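Local coordinates for protein KLLA0C04147p (Kluyveromyces lactis, PDB 5H2D) that binds ergosterol in the pocket of its oxysterol-binding-protein-related domain, the part present here, and probably transfers sterols between membranes, at residues G24-L33 and V335-L344. Sequence-based numbering, arbitrary orientation.
Sequences GYEDKLRQRL and VTLNAPQPHL
Val335 O is gripped side-on by the Arg30 guanidinium: NE lies 2.9 Å and NH2 3.1 Å from Val335 O, which sits within 1° of the guanidinium plane. Arg30 reaches it with CG anti to its backbone N (chi1 -179°) and a bend at chi3, while NH1 forms a salt bridge with Glu363 of helix 357-363. Thr336 lays CG2 against the Arg30 carbonyl, and its own O receives a bond from a water that also accepts from Arg30 N. Ala339 CA stands 3.5 Å above the centre of the guanidinium and Leu33 CD2 meets the opposite face; with the two in-plane bonds, they fix the group's rotation. Replacing Arg30 with a leucine would probably leave Val335 O without its two donors and Glu363 without its cationic mate. After an inverse gamma turn centred on Pro340, Gln341 bends at chi2, which brings NE2 to Lys28 O at 2.8 Å, from above the carbonyl plane; a second water links NE2 to Asp27 O. His343 engages both Asp27 oxygens: ND1 to OD1 is 2.6 Å and nearly straight (170°), whereas the backbone N meets OD2 on its syn lone pair. Leu344 puts CD1 over one face of the Tyr25 ring, 3.9 Å from the centroid, a CH-pi contact. Together these contacts join the irregular loop between helices 7-18 and 45-49 to residues 335-344, which begin on helix 332-337, as structural packing within the OSBP-related domain.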
loop_
_atom_site.group_PDB
_atom_site.type_symbol
_atom_site.label_atom_id
_atom_site.label_comp_id
_atom_site.label_asym_id
_atom_site.label_seq_id
_atom_site.Cartn_x
_atom_site.Cartn_y
_atom_site.Cartn_z
ATOM N N GLY A 24 3.466 -17.618 14.008
ATOM C CA GLY A 24 3.166 -18.184 12.709
ATOM C C GLY A 24 4.042 -17.669 11.586
ATOM O O GLY A 24 3.916 -18.148 10.451
ATOM N N TYR A 25 4.919 -16.707 11.863
ATOM C CA TYR A 25 5.781 -16.119 10.849
ATOM C C TYR A 25 7.209 -16.645 10.943
ATOM O O TYR A 25 8.162 -15.967 10.537
ATOM C CB TYR A 25 5.711 -14.591 10.938
ATOM C CG TYR A 25 4.422 -14.070 10.320
ATOM C CD1 TYR A 25 4.319 -13.899 8.950
ATOM C CD2 TYR A 25 3.306 -13.794 11.103
ATOM C CE1 TYR A 25 3.142 -13.449 8.369
ATOM C CE2 TYR A 25 2.114 -13.348 10.532
ATOM C CZ TYR A 25 2.054 -13.179 9.163
ATOM O OH TYR A 25 0.888 -12.748 8.586
ATOM N N GLU A 26 7.357 -17.885 11.434
ATOM C CA GLU A 26 8.679 -18.472 11.624
ATOM C C GLU A 26 9.342 -18.861 10.308
ATOM O O GLU A 26 10.577 -18.907 10.238
ATOM C CB GLU A 26 8.579 -19.694 12.540
ATOM C CG GLU A 26 8.106 -19.375 13.954
ATOM C CD GLU A 26 6.592 -19.223 14.069
ATOM O OE1 GLU A 26 6.115 -18.676 15.096
ATOM O OE2 GLU A 26 5.880 -19.663 13.145
ATOM N N ASP A 27 8.564 -19.147 9.265
ATOM C CA ASP A 27 9.147 -19.583 8.003
ATOM C C ASP A 27 9.919 -18.452 7.334
ATOM O O ASP A 27 9.550 -17.273 7.413
ATOM C CB ASP A 27 8.068 -20.089 7.042
ATOM C CG ASP A 27 7.269 -21.225 7.616
ATOM O OD1 ASP A 27 7.873 -22.244 8.019
ATOM O OD2 ASP A 27 6.033 -21.097 7.687
ATOM N N LYS A 28 10.994 -18.829 6.653
ATOM C CA LYS A 28 11.734 -17.884 5.832
ATOM C C LYS A 28 10.832 -17.316 4.736
ATOM O O LYS A 28 10.007 -18.032 4.158
ATOM C CB LYS A 28 12.951 -18.598 5.240
ATOM C CG LYS A 28 13.680 -17.916 4.107
ATOM C CD LYS A 28 14.874 -18.780 3.707
ATOM C CE LYS A 28 15.091 -18.808 2.208
ATOM N NZ LYS A 28 15.876 -17.639 1.740
ATOM N N LEU A 29 10.978 -16.019 4.469
ATOM C CA LEU A 29 10.167 -15.368 3.442
ATOM C C LEU A 29 10.217 -16.141 2.130
ATOM O O LEU A 29 11.272 -16.619 1.706
ATOM C CB LEU A 29 10.661 -13.939 3.207
ATOM C CG LEU A 29 10.538 -12.965 4.373
ATOM C CD1 LEU A 29 11.184 -11.643 4.034
ATOM C CD2 LEU A 29 9.072 -12.761 4.731
ATOM N N ARG A 30 9.072 -16.234 1.456
ATOM C CA ARG A 30 9.047 -16.869 0.149
ATOM C C ARG A 30 9.915 -16.107 -0.851
ATOM O O ARG A 30 9.821 -14.877 -0.975
ATOM C CB ARG A 30 7.608 -16.963 -0.367
ATOM C CG ARG A 30 7.509 -17.640 -1.731
ATOM C CD ARG A 30 6.085 -18.031 -2.048
ATOM N NE ARG A 30 5.258 -16.876 -2.416
ATOM C CZ ARG A 30 4.066 -17.005 -2.979
ATOM N NH1 ARG A 30 3.587 -18.224 -3.231
ATOM N NH2 ARG A 30 3.363 -15.921 -3.313
ATOM N N GLN A 31 10.751 -16.853 -1.581
ATOM C CA GLN A 31 11.756 -16.282 -2.473
ATOM C C GLN A 31 11.382 -16.353 -3.942
ATOM O O GLN A 31 11.969 -15.622 -4.748
ATOM C CB GLN A 31 13.101 -16.997 -2.298
ATOM C CG GLN A 31 13.639 -16.965 -0.894
ATOM C CD GLN A 31 14.138 -15.596 -0.493
ATOM O OE1 GLN A 31 14.995 -15.009 -1.163
ATOM N NE2 GLN A 31 13.598 -15.068 0.605
ATOM N N ARG A 32 10.467 -17.235 -4.312
ATOM C CA ARG A 32 10.070 -17.378 -5.703
ATOM C C ARG A 32 8.718 -18.064 -5.736
ATOM O O ARG A 32 8.207 -18.531 -4.713
ATOM C CB ARG A 32 11.109 -18.170 -6.501
ATOM C CG ARG A 32 11.348 -19.578 -5.977
ATOM C CD ARG A 32 11.968 -20.463 -7.060
ATOM N NE ARG A 32 11.031 -20.712 -8.159
ATOM C CZ ARG A 32 11.374 -21.194 -9.349
ATOM N NH1 ARG A 32 12.642 -21.481 -9.616
ATOM N NH2 ARG A 32 10.447 -21.380 -10.281
ATOM N N LEU A 33 8.131 -18.089 -6.926
ATOM C CA LEU A 33 6.894 -18.806 -7.183
ATOM C C LEU A 33 7.203 -20.173 -7.773
ATOM O O LEU A 33 8.279 -20.408 -8.323
ATOM C CB LEU A 33 5.999 -18.027 -8.145
ATOM C CG LEU A 33 5.674 -16.595 -7.729
ATOM C CD1 LEU A 33 4.767 -15.962 -8.773
ATOM C CD2 LEU A 33 5.032 -16.594 -6.351
ATOM N N VAL A 335 6.398 -10.965 -3.941
ATOM C CA VAL A 335 6.428 -12.423 -3.887
ATOM C C VAL A 335 6.204 -12.937 -2.470
ATOM O O VAL A 335 5.645 -14.032 -2.279
ATOM C CB VAL A 335 7.756 -12.932 -4.486
ATOM C CG1 VAL A 335 7.977 -14.417 -4.141
ATOM C CG2 VAL A 335 7.736 -12.776 -5.999
ATOM N N THR A 336 6.584 -12.156 -1.447
ATOM C CA THR A 336 6.408 -12.645 -0.078
ATOM C C THR A 336 4.958 -12.608 0.399
ATOM O O THR A 336 4.631 -13.271 1.392
ATOM C CB THR A 336 7.255 -11.851 0.930
ATOM O OG1 THR A 336 6.689 -10.545 1.147
ATOM C CG2 THR A 336 8.709 -11.740 0.480
ATOM N N LEU A 337 4.077 -11.863 -0.275
ATOM C CA LEU A 337 2.820 -11.477 0.351
ATOM C C LEU A 337 1.781 -12.589 0.311
ATOM O O LEU A 337 1.110 -12.850 1.317
ATOM C CB LEU A 337 2.263 -10.227 -0.331
ATOM C CG LEU A 337 3.097 -8.965 -0.116
ATOM C CD1 LEU A 337 2.566 -7.809 -0.962
ATOM C CD2 LEU A 337 3.138 -8.572 1.347
ATOM N N ASN A 338 1.596 -13.221 -0.848
ATOM C CA ASN A 338 0.594 -14.272 -0.990
ATOM C C ASN A 338 1.156 -15.660 -0.716
ATOM O O ASN A 338 0.630 -16.648 -1.244
ATOM C CB ASN A 338 -0.038 -14.230 -2.382
ATOM C CG ASN A 338 -1.415 -14.870 -2.401
ATOM O OD1 ASN A 338 -2.198 -14.675 -1.480
ATOM N ND2 ASN A 338 -1.702 -15.668 -3.436
ATOM N N ALA A 339 2.196 -15.762 0.101
ATOM C CA ALA A 339 2.841 -17.052 0.360
ATOM C C ALA A 339 2.031 -17.865 1.359
ATOM O O ALA A 339 1.791 -17.391 2.475
ATOM C CB ALA A 339 4.247 -16.834 0.901
ATOM N N PRO A 340 1.609 -19.093 1.017
ATOM C CA PRO A 340 0.888 -19.957 1.974
ATOM C C PRO A 340 1.870 -20.676 2.890
ATOM O O PRO A 340 2.035 -21.906 2.847
ATOM C CB PRO A 340 0.132 -20.911 1.045
ATOM C CG PRO A 340 1.073 -21.087 -0.108
ATOM C CD PRO A 340 1.739 -19.727 -0.308
ATOM N N GLN A 341 2.541 -19.879 3.716
ATOM C CA GLN A 341 3.644 -20.365 4.540
ATOM C C GLN A 341 3.160 -21.471 5.475
ATOM O O GLN A 341 2.158 -21.289 6.180
ATOM C CB GLN A 341 4.250 -19.210 5.343
ATOM C CG GLN A 341 4.816 -18.064 4.491
ATOM C CD GLN A 341 6.122 -18.405 3.781
ATOM O OE1 GLN A 341 6.138 -19.130 2.792
ATOM N NE2 GLN A 341 7.225 -17.853 4.281
ATOM N N PRO A 342 3.861 -22.608 5.534
ATOM C CA PRO A 342 3.330 -23.775 6.268
ATOM C C PRO A 342 3.006 -23.508 7.731
ATOM O O PRO A 342 1.972 -23.980 8.217
ATOM C CB PRO A 342 4.456 -24.815 6.134
ATOM C CG PRO A 342 5.293 -24.370 4.987
ATOM C CD PRO A 342 5.123 -22.881 4.829
ATOM N N HIS A 343 3.874 -22.799 8.460
ATOM C CA HIS A 343 3.611 -22.498 9.863
ATOM C C HIS A 343 2.609 -21.374 10.056
ATOM O O HIS A 343 2.109 -21.199 11.169
ATOM C CB HIS A 343 4.909 -22.145 10.595
ATOM C CG HIS A 343 5.817 -23.315 10.796
ATOM N ND1 HIS A 343 6.901 -23.564 9.984
ATOM C CD2 HIS A 343 5.788 -24.318 11.705
ATOM C CE1 HIS A 343 7.511 -24.663 10.390
ATOM N NE2 HIS A 343 6.854 -25.141 11.433
ATOM N N LEU A 344 2.303 -20.615 9.000
ATOM C CA LEU A 344 1.345 -19.525 9.098
ATOM C C LEU A 344 -0.094 -20.001 8.927
ATOM O O LEU A 344 -0.988 -19.538 9.648
ATOM C CB LEU A 344 1.680 -18.463 8.042
ATOM C CG LEU A 344 0.728 -17.275 8.010
ATOM C CD1 LEU A 344 0.744 -16.537 9.327
ATOM C CD2 LEU A 344 1.107 -16.342 6.874
HETATM O O HOH W 1 6.759 -16.535 6.895
HETATM O O HOH W 2 2.706 -13.052 -3.564
HETATM O O HOH W 3 6.592 -14.926 2.619
#